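Local coordinates for EDD domain protein, DegV family (Ruminococcus gnavus, PDB 3JR7) that is of unknown function but may bind lipids, perhaps fatty acids, at residues S76-S81 / S285-N290; Y100-S105 / T144-K149; A229-A234 / K268-V273. All coordinates share one frame; numbering follows the deposited sequence.

The three contacts are spread over a chain built round two mixed sheets. Interaction 1 ties the two halves together: strand 79-81 belongs to one sheet, while helix 283-289 links two strands of the other. It also supplies Thr80, Ser81, Ser285 and Tyr288 to the pocket occupied by the glycol-ether PG6, probably picked up from the crystallisation liquor. Interaction 2 packs a helix on strand 98-103 of the first sheet, its centre about 21 Å from that of interaction 1 and its nearest atoms about 7 Å away. Interaction 3 joins two helices of the second half; its centre lies about 27 Å from that of interaction 1 and about 24 Å from that of interaction 2. No two of them touch directly.

Interaction 1 of 3, residues S76-S81 / S285-N290; sequences SCAKTS and STVYAN
This is a mixed polar and apolar contact between Thr80, on short strand 79-81, and Val287 and Tyr288, on helix 283-289, at the junction of the two α/β parts of the DegV fold. The apolar half is made of methyl groups: Val287 CG1 lies 3.8 Å from Ala78 CB and 3.9 Å from Thr80 CG2, and Ile49 of strand 42-51 touches both Val287 and Thr80. Small Ala78 lets the chain come close to the helix, and branched Val287 presents one methyl across the gap. That same CG1 also lies over the outer part of one face of the Tyr288 ring. Thr80 and Tyr288 reach for each other from opposite directions. With chi1 at 56°, Thr80 OG1 sits between its backbone N and carbonyl carbon, leaving CG2 for the apolar side, 3.6 Å from Tyr288 CE2. The hydroxyl meets the ring at its edge, in plane; the hydrogen bond modelled between Thr80 OG1 and Tyr288 OH is 2.6 Å, but the position of OG1 is doubtful. Asn189 ND2 bonds both Tyr288 OH and Ala78 O, linking the two segments by a second route. The Thr80 side chain is about 3 Å from the bound PG6, probably a crystallisation additive, and Tyr288 also lines that pocket. Threonine thus divides its branches: the methyl packs on Val287 and the tyrosine ring, while the hydroxyl, if rightly placed, pairs with the tyrosine hydroxyl beside the pocket.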
ATOM      1  N   SER A  76      -0.567  24.371  -5.746  1.00 40.63           N
ATOM      2  CA  SER A  76       0.570  23.527  -6.035  1.00 40.51           C
ATOM      3  C   SER A  76       0.356  22.074  -5.511  1.00 39.28           C
ATOM      4  O   SER A  76      -0.279  21.792  -4.495  1.00 37.76           O
ATOM      5  CB  SER A  76       1.832  24.130  -5.465  1.00 40.87           C
ATOM      6  OG  SER A  76       1.621  24.358  -4.091  1.00 43.84           O
ATOM      7  N   CYS A  77       0.900  21.173  -6.286  1.00 38.52           N
ATOM      8  CA  CYS A  77       0.852  19.759  -6.050  1.00 37.59           C
ATOM      9  C   CYS A  77       1.519  19.338  -4.712  1.00 36.00           C
ATOM     10  O   CYS A  77       2.572  19.861  -4.343  1.00 35.69           O
ATOM     11  CB  CYS A  77       1.589  19.168  -7.233  1.00 37.98           C
ATOM     12  SG  CYS A  77       1.481  17.486  -7.240  1.00 39.36           S
ATOM     13  N   ALA A  78       0.901  18.433  -3.960  1.00 34.32           N
ATOM     14  CA  ALA A  78       1.500  17.946  -2.710  1.00 33.25           C
ATOM     15  C   ALA A  78       2.844  17.227  -2.977  1.00 32.23           C
ATOM     16  O   ALA A  78       3.061  16.706  -4.056  1.00 31.58           O
ATOM     17  CB  ALA A  78       0.545  17.027  -1.965  1.00 32.61           C
ATOM     18  N   LYS A  79       3.736  17.250  -1.997  1.00 31.88           N
ATOM     19  CA  LYS A  79       5.036  16.537  -2.067  1.00 31.68           C
ATOM     20  C   LYS A  79       5.068  15.645  -0.854  1.00 30.06           C
ATOM     21  O   LYS A  79       4.371  15.912   0.121  1.00 30.30           O
ATOM     22  CB  LYS A  79       6.238  17.487  -2.007  1.00 32.42           C
ATOM     23  CG  LYS A  79       6.391  18.448  -3.190  1.00 36.17           C
ATOM     24  CD  LYS A  79       6.371  17.746  -4.571  1.00 40.30           C
ATOM     25  CE  LYS A  79       5.601  18.597  -5.596  1.00 44.43           C
ATOM     26  NZ  LYS A  79       5.663  18.092  -7.027  1.00 44.94           N
ATOM     27  N   THR A  80       5.856  14.578  -0.919  1.00 28.28           N
ATOM     28  CA  THR A  80       5.912  13.617   0.185  1.00 26.46           C
ATOM     29  C   THR A  80       7.373  13.234   0.461  1.00 25.79           C
ATOM     30  O   THR A  80       8.261  13.477  -0.377  1.00 24.64           O
ATOM     31  CB  THR A  80       5.027  12.386  -0.108  1.00 26.76           C
ATOM     32  OG1 THR A  80       5.392  11.762  -1.348  1.00 24.26           O
ATOM     33  CG2 THR A  80       3.523  12.803  -0.162  1.00 25.38           C
ATOM     34  N   SER A  81       7.637  12.659   1.628  1.00 24.84           N
ATOM     35  CA  SER A  81       8.998  12.196   1.915  1.00 26.34           C
ATOM     36  C   SER A  81       8.949  10.858   2.620  1.00 25.97           C
ATOM     37  O   SER A  81       8.098  10.648   3.467  1.00 26.08           O
ATOM     38  CB  SER A  81       9.780  13.214   2.790  1.00 26.22           C
ATOM     39  OG  SER A  81       9.024  13.613   3.915  1.00 27.16           O
ATOM     40  N   SER A 285      -1.645   7.410   0.779  1.00 19.36           N
ATOM     41  CA  SER A 285      -2.570   6.877  -0.203  1.00 20.66           C
ATOM     42  C   SER A 285      -3.555   7.955  -0.689  1.00 21.33           C
ATOM     43  O   SER A 285      -3.832   8.069  -1.884  1.00 20.41           O
ATOM     44  CB  SER A 285      -3.299   5.654   0.366  1.00 21.30           C
ATOM     45  OG  SER A 285      -2.412   4.514   0.537  1.00 19.92           O
ATOM     46  N   THR A 286      -4.079   8.744   0.253  1.00 21.89           N
ATOM     47  CA  THR A 286      -4.943   9.871  -0.087  1.00 21.53           C
ATOM     48  C   THR A 286      -4.245  10.880  -0.981  1.00 22.08           C
ATOM     49  O   THR A 286      -4.805  11.293  -2.010  1.00 21.85           O
ATOM     50  CB  THR A 286      -5.439  10.537   1.173  1.00 21.95           C
ATOM     51  OG1 THR A 286      -6.322   9.613   1.843  1.00 22.15           O
ATOM     52  CG2 THR A 286      -6.108  11.863   0.863  1.00 20.94           C
ATOM     53  N   VAL A 287      -3.008  11.243  -0.641  1.00 22.19           N
ATOM     54  CA  VAL A 287      -2.284  12.215  -1.440  1.00 22.88           C
ATOM     55  C   VAL A 287      -2.144  11.790  -2.907  1.00 22.90           C
ATOM     56  O   VAL A 287      -2.330  12.601  -3.821  1.00 23.14           O
ATOM     57  CB  VAL A 287      -0.900  12.498  -0.833  1.00 23.87           C
ATOM     58  CG1 VAL A 287      -0.018  13.279  -1.806  1.00 24.90           C
ATOM     59  CG2 VAL A 287      -1.040  13.265   0.536  1.00 23.72           C
ATOM     60  N   TYR A 288      -1.805  10.526  -3.148  1.00 23.47           N
ATOM     61  CA  TYR A 288      -1.593  10.034  -4.515  1.00 22.37           C
ATOM     62  C   TYR A 288      -2.862   9.499  -5.188  1.00 22.40           C
ATOM     63  O   TYR A 288      -2.987   9.581  -6.414  1.00 23.43           O
ATOM     64  CB  TYR A 288      -0.430   9.024  -4.539  1.00 22.61           C
ATOM     65  CG  TYR A 288       0.895   9.738  -4.314  1.00 22.23           C
ATOM     66  CD1 TYR A 288       1.500  10.455  -5.349  1.00 22.99           C
ATOM     67  CD2 TYR A 288       1.476   9.808  -3.079  1.00 21.49           C
ATOM     68  CE1 TYR A 288       2.676  11.109  -5.180  1.00 23.05           C
ATOM     69  CE2 TYR A 288       2.702  10.514  -2.874  1.00 20.64           C
ATOM     70  CZ  TYR A 288       3.277  11.160  -3.931  1.00 23.16           C
ATOM     71  OH  TYR A 288       4.449  11.892  -3.802  1.00 25.76           O
ATOM     72  N   ALA A 289      -3.810   8.972  -4.424  1.00 21.23           N
ATOM     73  CA  ALA A 289      -5.046   8.449  -5.037  1.00 21.10           C
ATOM     74  C   ALA A 289      -6.038   9.564  -5.359  1.00 21.70           C
ATOM     75  O   ALA A 289      -6.800   9.504  -6.345  1.00 22.59           O
ATOM     76  CB  ALA A 289      -5.693   7.404  -4.128  1.00 20.02           C
ATOM     77  N   ASN A 290      -6.082  10.530  -4.465  1.00 22.30           N
ATOM     78  CA  ASN A 290      -6.960  11.685  -4.539  1.00 23.24           C
ATOM     79  C   ASN A 290      -8.411  11.309  -4.316  1.00 23.53           C
ATOM     80  O   ASN A 290      -8.801  10.108  -4.290  1.00 22.59           O
ATOM     81  CB  ASN A 290      -6.768  12.476  -5.857  1.00 23.47           C
ATOM     82  CG  ASN A 290      -5.522  13.335  -5.842  1.00 24.51           C
ATOM     83  OD1 ASN A 290      -4.652  13.233  -6.732  1.00 27.51           O
ATOM     84  ND2 ASN A 290      -5.435  14.215  -4.857  1.00 21.46           N
TER

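Interaction 2 of 3, residues Y100-S105 / T144-K149; sequences YVVTLS and TLIALK
Ser105 OG is held by two hydrogen bonds, with Glu107 N and Gly215 O, in the turn that follows the strand whose Val102 packs against Ile146. The contact is the strand-on-helix packing of an α/β sandwich: strand 98-103 runs parallel to its neighbours 22-27 and 130-135, and helix 141-155 packs against one face of the sheet while helix 111-126 touches Val101 and Thr103 on the other. Thr103 OG1 gives a 2.9 Å hydrogen bond to Leu104 O, the donor tilted 33° from the carbonyl plane, so this hydroxyl is satisfied locally by the carbonyl of the following residue. Val102, by contrast, is wholly apolar, as suits a buried position between layers; beta-branching fits the strand and offers two methyls to the helix. The side chains of Val102 and Ile146 cross obliquely. Ile146 CG2, anti to its own backbone N, reaches both branches of the valine, while Val167 and Ile171 of helix 160-173 also touch Ile146. Next to it, small Ala147 settles on Val24 and Val26, leaving the helix backbone near the sheet. Ile146 CG2 stands 3.8 Å from Val102 CG2 and 3.9 Å from Val102 CG1.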
ATOM      1  N   TYR A 100       9.931  -7.707  10.920  1.00 19.00           N
ATOM      2  CA  TYR A 100       9.522  -7.778   9.509  1.00 19.30           C
ATOM      3  C   TYR A 100       9.119  -6.381   9.118  1.00 18.45           C
ATOM      4  O   TYR A 100       8.330  -5.772   9.806  1.00 19.80           O
ATOM      5  CB  TYR A 100       8.321  -8.719   9.346  1.00 19.29           C
ATOM      6  CG  TYR A 100       8.552 -10.121   9.823  1.00 18.94           C
ATOM      7  CD1 TYR A 100       9.281 -11.025   9.050  1.00 19.86           C
ATOM      8  CD2 TYR A 100       8.016 -10.565  11.027  1.00 18.82           C
ATOM      9  CE1 TYR A 100       9.518 -12.309   9.489  1.00 19.65           C
ATOM     10  CE2 TYR A 100       8.217 -11.888  11.471  1.00 21.05           C
ATOM     11  CZ  TYR A 100       8.980 -12.746  10.688  1.00 21.11           C
ATOM     12  OH  TYR A 100       9.192 -14.028  11.080  1.00 21.87           O
ATOM     13  N   VAL A 101       9.651  -5.856   8.033  1.00 18.86           N
ATOM     14  CA  VAL A 101       9.358  -4.486   7.607  1.00 18.56           C
ATOM     15  C   VAL A 101       8.681  -4.549   6.236  1.00 19.18           C
ATOM     16  O   VAL A 101       9.150  -5.278   5.334  1.00 21.40           O
ATOM     17  CB  VAL A 101      10.648  -3.638   7.552  1.00 19.24           C
ATOM     18  CG1 VAL A 101      10.328  -2.113   7.407  1.00 20.21           C
ATOM     19  CG2 VAL A 101      11.524  -3.889   8.787  1.00 18.01           C
ATOM     20  N   VAL A 102       7.587  -3.824   6.064  1.00 17.86           N
ATOM     21  CA  VAL A 102       6.857  -3.816   4.790  1.00 17.76           C
ATOM     22  C   VAL A 102       6.782  -2.401   4.279  1.00 18.02           C
ATOM     23  O   VAL A 102       6.340  -1.523   5.013  1.00 19.68           O
ATOM     24  CB  VAL A 102       5.438  -4.336   4.961  1.00 17.71           C
ATOM     25  CG1 VAL A 102       4.702  -4.325   3.546  1.00 18.24           C
ATOM     26  CG2 VAL A 102       5.468  -5.747   5.574  1.00 17.26           C
ATOM     27  N   THR A 103       7.275  -2.167   3.070  1.00 18.04           N
ATOM     28  CA  THR A 103       7.371  -0.840   2.502  1.00 18.93           C
ATOM     29  C   THR A 103       6.697  -0.729   1.168  1.00 19.36           C
ATOM     30  O   THR A 103       6.457  -1.723   0.475  1.00 21.30           O
ATOM     31  CB  THR A 103       8.851  -0.357   2.302  1.00 18.74           C
ATOM     32  OG1 THR A 103       9.464  -1.036   1.200  1.00 20.57           O
ATOM     33  CG2 THR A 103       9.684  -0.542   3.586  1.00 18.70           C
ATOM     34  N   LEU A 104       6.386   0.511   0.819  1.00 19.62           N
ATOM     35  CA  LEU A 104       6.108   0.916  -0.554  1.00 19.20           C
ATOM     36  C   LEU A 104       7.101   0.308  -1.546  1.00 19.45           C
ATOM     37  O   LEU A 104       8.273   0.126  -1.230  1.00 19.85           O
ATOM     38  CB  LEU A 104       6.227   2.448  -0.654  1.00 18.44           C
ATOM     39  CG  LEU A 104       5.042   3.312  -0.243  1.00 18.67           C
ATOM     40  CD1 LEU A 104       5.564   4.698   0.210  1.00 18.31           C
ATOM     41  CD2 LEU A 104       4.038   3.402  -1.372  1.00 17.76           C
ATOM     42  N   SER A 105       6.632   0.065  -2.759  1.00 19.59           N
ATOM     43  CA  SER A 105       7.491  -0.272  -3.873  1.00 20.05           C
ATOM     44  C   SER A 105       8.752   0.559  -3.930  1.00 20.93           C
ATOM     45  O   SER A 105       8.729   1.836  -3.915  1.00 19.80           O
ATOM     46  CB  SER A 105       6.761  -0.079  -5.205  1.00 20.03           C
ATOM     47  OG  SER A 105       7.679  -0.296  -6.285  1.00 20.55           O
ATOM     48  N   THR A 144      -0.699  -3.735   3.351  1.00 19.50           N
ATOM     49  CA  THR A 144      -1.583  -4.242   4.373  1.00 19.80           C
ATOM     50  C   THR A 144      -1.662  -5.752   4.252  1.00 19.86           C
ATOM     51  O   THR A 144      -1.476  -6.493   5.240  1.00 19.77           O
ATOM     52  CB  THR A 144      -3.009  -3.671   4.204  1.00 19.62           C
ATOM     53  OG1 THR A 144      -2.957  -2.238   4.099  1.00 19.17           O
ATOM     54  CG2 THR A 144      -3.882  -4.092   5.342  1.00 20.90           C
ATOM     55  N   LEU A 145      -1.906  -6.207   3.036  1.00 19.19           N
ATOM     56  CA  LEU A 145      -2.072  -7.645   2.805  1.00 19.76           C
ATOM     57  C   LEU A 145      -0.782  -8.435   3.093  1.00 20.13           C
ATOM     58  O   LEU A 145      -0.832  -9.523   3.654  1.00 21.03           O
ATOM     59  CB  LEU A 145      -2.567  -7.928   1.388  1.00 19.36           C
ATOM     60  CG  LEU A 145      -4.054  -7.727   1.143  1.00 20.01           C
ATOM     61  CD1 LEU A 145      -4.352  -7.813  -0.360  1.00 20.53           C
ATOM     62  CD2 LEU A 145      -4.892  -8.700   1.943  1.00 19.28           C
ATOM     63  N   ILE A 146       0.355  -7.858   2.751  1.00 20.84           N
ATOM     64  CA  ILE A 146       1.668  -8.451   3.077  1.00 20.44           C
ATOM     65  C   ILE A 146       1.867  -8.571   4.618  1.00 19.76           C
ATOM     66  O   ILE A 146       2.225  -9.636   5.097  1.00 18.99           O
ATOM     67  CB  ILE A 146       2.819  -7.647   2.418  1.00 20.20           C
ATOM     68  CG1 ILE A 146       2.726  -7.751   0.872  1.00 20.38           C
ATOM     69  CG2 ILE A 146       4.198  -8.148   2.871  1.00 20.19           C
ATOM     70  CD1 ILE A 146       3.546  -6.695   0.150  1.00 15.74           C
ATOM     71  N   ALA A 147       1.543  -7.508   5.361  1.00 19.18           N
ATOM     72  CA  ALA A 147       1.579  -7.512   6.817  1.00 19.46           C
ATOM     73  C   ALA A 147       0.703  -8.638   7.389  1.00 19.58           C
ATOM     74  O   ALA A 147       1.147  -9.362   8.315  1.00 19.55           O
ATOM     75  CB  ALA A 147       1.131  -6.155   7.408  1.00 18.27           C
ATOM     76  N   LEU A 148      -0.517  -8.784   6.850  1.00 20.31           N
ATOM     77  CA  LEU A 148      -1.432  -9.886   7.243  1.00 20.28           C
ATOM     78  C   LEU A 148      -0.831 -11.270   6.978  1.00 20.64           C
ATOM     79  O   LEU A 148      -0.959 -12.216   7.778  1.00 20.55           O
ATOM     80  CB  LEU A 148      -2.808  -9.750   6.556  1.00 20.06           C
ATOM     81  CG  LEU A 148      -3.704  -8.620   7.072  1.00 20.95           C
ATOM     82  CD1 LEU A 148      -4.934  -8.381   6.263  1.00 21.04           C
ATOM     83  CD2 LEU A 148      -4.099  -8.887   8.593  1.00 19.57           C
ATOM     84  N   LYS A 149      -0.153 -11.393   5.852  1.00 20.57           N
ATOM     85  CA  LYS A 149       0.494 -12.646   5.516  1.00 20.48           C
ATOM     86  C   LYS A 149       1.640 -12.991   6.486  1.00 20.05           C
ATOM     87  O   LYS A 149       1.796 -14.141   6.868  1.00 19.11           O
ATOM     88  CB  LYS A 149       1.006 -12.591   4.054  1.00 20.94           C
ATOM     89  CG  LYS A 149       1.588 -13.898   3.490  1.00 22.02           C
ATOM     90  CD  LYS A 149       0.599 -15.097   3.591  1.00 23.89           C
ATOM     91  CE  LYS A 149      -0.455 -15.087   2.543  1.00 26.43           C
ATOM     92  NZ  LYS A 149      -1.324 -16.352   2.511  1.00 28.08           N
TER

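Interaction 3 of 3, residues A229-A234 / K268-V273; sequences ALVKMA and KERFAV
Ala234 and Arg270 make the tight part of this contact, whereas Val231 and the outer end of the arginine form its looser, partly exposed side. At the tight spot Arg270 CD is 3.6 Å from Ala234 CB and equally close to Ala234 O, and Arg270 NE comes to 3.7 Å from Ala234 CB. The alanine methyl lies over one face of the guanidinium, an approach for which a small residue is well suited because it lets the arginine run along the helix surface. The side chain can do so because CG stands anti to the carbonyl carbon (chi1 -60°) and the chain then stays extended as far as NE. Two helices of the second α/β part are joined in this way. Helix 257-270 is the connection of a beta-alpha-beta crossover between parallel strands 248-253 and 275-280, and its neighbour, helix 226-240, rests on the same sheet, with Ala229 and Met233, a selenomethionine, touching Ile208. Toward solvent the fit slackens: Val231 CG1 approaches Arg270 NH1 only to 3.9 Å, the two side chains crossing at about a right angle. The charged end is also held by polar partners. Asp235 OD1 makes a salt bridge with Arg270 NE, and Leu266 O takes a hydrogen bond from NH2. Without the long side chain of Arg270, as with an alanine here, Asp235 would probably lose its ionic mate and the Ala234 methyl part of the packing over it. Exposed Glu269 adds a weak salt bridge, its OE1 3.4 Å from Arg270 NH2 at the guanidinium edge and in its plane, with a bent N-H...O angle of 139°.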
ATOM      1  N   ALA A 229     -15.265   1.998 -16.226  1.00 21.48           N
ATOM      2  CA  ALA A 229     -13.879   1.739 -15.791  1.00 22.04           C
ATOM      3  C   ALA A 229     -13.854   0.733 -14.625  1.00 21.90           C
ATOM      4  O   ALA A 229     -12.982  -0.134 -14.555  1.00 21.38           O
ATOM      5  CB  ALA A 229     -13.162   3.048 -15.414  1.00 21.12           C
ATOM      6  N   LEU A 230     -14.822   0.807 -13.722  1.00 22.13           N
ATOM      7  CA  LEU A 230     -14.810  -0.129 -12.596  1.00 23.45           C
ATOM      8  C   LEU A 230     -15.067  -1.566 -13.062  1.00 23.62           C
ATOM      9  O   LEU A 230     -14.439  -2.520 -12.563  1.00 22.30           O
ATOM     10  CB  LEU A 230     -15.739   0.316 -11.480  1.00 23.72           C
ATOM     11  CG  LEU A 230     -15.351   1.633 -10.838  1.00 24.71           C
ATOM     12  CD1 LEU A 230     -16.445   1.929  -9.830  1.00 30.15           C
ATOM     13  CD2 LEU A 230     -13.933   1.662 -10.145  1.00 28.35           C
ATOM     14  N   VAL A 231     -15.940  -1.721 -14.049  1.00 22.95           N
ATOM     15  CA  VAL A 231     -16.175  -3.030 -14.660  1.00 22.97           C
ATOM     16  C   VAL A 231     -14.909  -3.532 -15.336  1.00 22.58           C
ATOM     17  O   VAL A 231     -14.543  -4.678 -15.161  1.00 22.14           O
ATOM     18  CB  VAL A 231     -17.345  -2.969 -15.706  1.00 23.82           C
ATOM     19  CG1 VAL A 231     -17.464  -4.262 -16.523  1.00 22.73           C
ATOM     20  CG2 VAL A 231     -18.681  -2.609 -14.983  1.00 23.81           C
ATOM     21  N   LYS A 232     -14.247  -2.693 -16.127  1.00 22.13           N
ATOM     22  CA  LYS A 232     -13.026  -3.115 -16.790  1.00 22.53           C
ATOM     23  C   LYS A 232     -11.931  -3.448 -15.751  1.00 22.77           C
ATOM     24  O   LYS A 232     -11.164  -4.392 -15.946  1.00 22.97           O
ATOM     25  CB  LYS A 232     -12.503  -2.058 -17.757  1.00 23.07           C
ATOM     26  CG  LYS A 232     -13.360  -1.844 -18.968  1.00 26.14           C
ATOM     27  CD  LYS A 232     -12.569  -1.458 -20.203  1.00 28.68           C
ATOM     28  CE  LYS A 232     -13.473  -0.879 -21.309  1.00 30.53           C
ATOM     29  NZ  LYS A 232     -12.679  -0.369 -22.487  1.00 29.68           N
HETATM   30  N   MSE A 233     -11.859  -2.685 -14.667  1.00 22.48           N
HETATM   31  CA  MSE A 233     -10.903  -3.019 -13.584  1.00 23.03           C
HETATM   32  C   MSE A 233     -11.196  -4.408 -13.008  1.00 22.95           C
HETATM   33  O   MSE A 233     -10.285  -5.244 -12.928  1.00 22.33           O
HETATM   34  CB  MSE A 233     -10.888  -1.988 -12.451  1.00 22.58           C
HETATM   35  CG  MSE A 233      -9.852  -2.378 -11.380  1.00 23.56           C
HETATM   36 SE   MSE A 233      -9.496  -0.985 -10.131  1.00 31.21          SE
HETATM   37  CE  MSE A 233      -9.622   0.434 -11.436  1.00 34.02           C
ATOM     38  N   ALA A 234     -12.459  -4.658 -12.664  1.00 23.33           N
ATOM     39  CA  ALA A 234     -12.912  -5.991 -12.195  1.00 24.12           C
ATOM     40  C   ALA A 234     -12.520  -7.101 -13.143  1.00 24.23           C
ATOM     41  O   ALA A 234     -12.079  -8.134 -12.692  1.00 25.98           O
ATOM     42  CB  ALA A 234     -14.455  -6.035 -11.946  1.00 22.49           C
ATOM     43  N   LYS A 268     -16.848 -10.032  -6.750  1.00 26.08           N
ATOM     44  CA  LYS A 268     -17.506 -11.237  -6.253  1.00 27.83           C
ATOM     45  C   LYS A 268     -18.314 -11.980  -7.316  1.00 27.60           C
ATOM     46  O   LYS A 268     -18.480 -13.183  -7.238  1.00 26.99           O
ATOM     47  CB  LYS A 268     -18.421 -10.867  -5.117  1.00 28.79           C
ATOM     48  CG  LYS A 268     -19.020 -12.039  -4.407  1.00 33.47           C
ATOM     49  CD  LYS A 268     -19.627 -11.592  -3.068  1.00 38.50           C
ATOM     50  CE  LYS A 268     -19.657 -12.721  -2.060  1.00 42.75           C
ATOM     51  NZ  LYS A 268     -20.742 -13.663  -2.318  1.00 43.74           N
ATOM     52  N   GLU A 269     -18.806 -11.261  -8.309  1.00 27.80           N
ATOM     53  CA  GLU A 269     -19.450 -11.884  -9.431  1.00 27.88           C
ATOM     54  C   GLU A 269     -18.464 -12.687 -10.304  1.00 28.12           C
ATOM     55  O   GLU A 269     -18.890 -13.590 -11.054  1.00 28.10           O
ATOM     56  CB  GLU A 269     -20.123 -10.834 -10.325  1.00 28.27           C
ATOM     57  CG  GLU A 269     -21.245 -10.030  -9.740  1.00 29.06           C
ATOM     58  CD  GLU A 269     -21.816  -9.024 -10.744  1.00 31.45           C
ATOM     59  OE1 GLU A 269     -21.061  -8.224 -11.388  1.00 29.02           O
ATOM     60  OE2 GLU A 269     -23.046  -9.044 -10.893  1.00 33.92           O
ATOM     61  N   ARG A 270     -17.193 -12.309 -10.270  1.00 27.77           N
ATOM     62  CA  ARG A 270     -16.176 -12.851 -11.141  1.00 28.11           C
ATOM     63  C   ARG A 270     -15.310 -13.968 -10.537  1.00 28.34           C
ATOM     64  O   ARG A 270     -14.825 -14.771 -11.262  1.00 27.61           O
ATOM     65  CB  ARG A 270     -15.301 -11.734 -11.717  1.00 27.68           C
ATOM     66  CG  ARG A 270     -16.073 -10.736 -12.526  1.00 29.69           C
ATOM     67  CD  ARG A 270     -15.402  -9.439 -12.708  1.00 34.77           C
ATOM     68  NE  ARG A 270     -16.009  -8.770 -13.824  1.00 27.75           N
ATOM     69  CZ  ARG A 270     -17.257  -8.355 -13.844  1.00 26.92           C
ATOM     70  NH1 ARG A 270     -17.723  -7.805 -14.915  1.00 29.56           N
ATOM     71  NH2 ARG A 270     -18.027  -8.500 -12.792  1.00 25.82           N
ATOM     72  N   PHE A 271     -15.128 -13.990  -9.227  1.00 28.25           N
ATOM     73  CA  PHE A 271     -14.346 -15.052  -8.561  1.00 28.19           C
ATOM     74  C   PHE A 271     -14.587 -15.057  -7.061  1.00 28.46           C
ATOM     75  O   PHE A 271     -14.969 -14.048  -6.462  1.00 28.34           O
ATOM     76  CB  PHE A 271     -12.835 -14.933  -8.833  1.00 27.66           C
ATOM     77  CG  PHE A 271     -12.238 -13.571  -8.493  1.00 26.57           C
ATOM     78  CD1 PHE A 271     -11.718 -13.314  -7.218  1.00 25.86           C
ATOM     79  CD2 PHE A 271     -12.188 -12.581  -9.446  1.00 25.32           C
ATOM     80  CE1 PHE A 271     -11.142 -12.079  -6.898  1.00 24.38           C
ATOM     81  CE2 PHE A 271     -11.619 -11.337  -9.163  1.00 25.91           C
ATOM     82  CZ  PHE A 271     -11.121 -11.071  -7.878  1.00 25.28           C
ATOM     83  N   ALA A 272     -14.310 -16.198  -6.445  1.00 29.09           N
ATOM     84  CA  ALA A 272     -14.535 -16.376  -5.015  1.00 29.61           C
ATOM     85  C   ALA A 272     -13.200 -16.204  -4.281  1.00 29.39           C
ATOM     86  O   ALA A 272     -12.206 -16.822  -4.635  1.00 30.88           O
ATOM     87  CB  ALA A 272     -15.136 -17.814  -4.752  1.00 30.24           C
ATOM     88  N   VAL A 273     -13.178 -15.410  -3.231  1.00 28.78           N
ATOM     89  CA  VAL A 273     -11.965 -15.220  -2.435  1.00 29.57           C
ATOM     90  C   VAL A 273     -12.188 -15.758  -1.060  1.00 30.16           C
ATOM     91  O   VAL A 273     -13.302 -16.038  -0.717  1.00 30.03           O
ATOM     92  CB  VAL A 273     -11.621 -13.735  -2.284  1.00 29.18           C
ATOM     93  CG1 VAL A 273     -11.096 -13.194  -3.583  1.00 30.86           C
ATOM     94  CG2 VAL A 273     -12.832 -12.974  -1.754  1.00 26.92           C
TER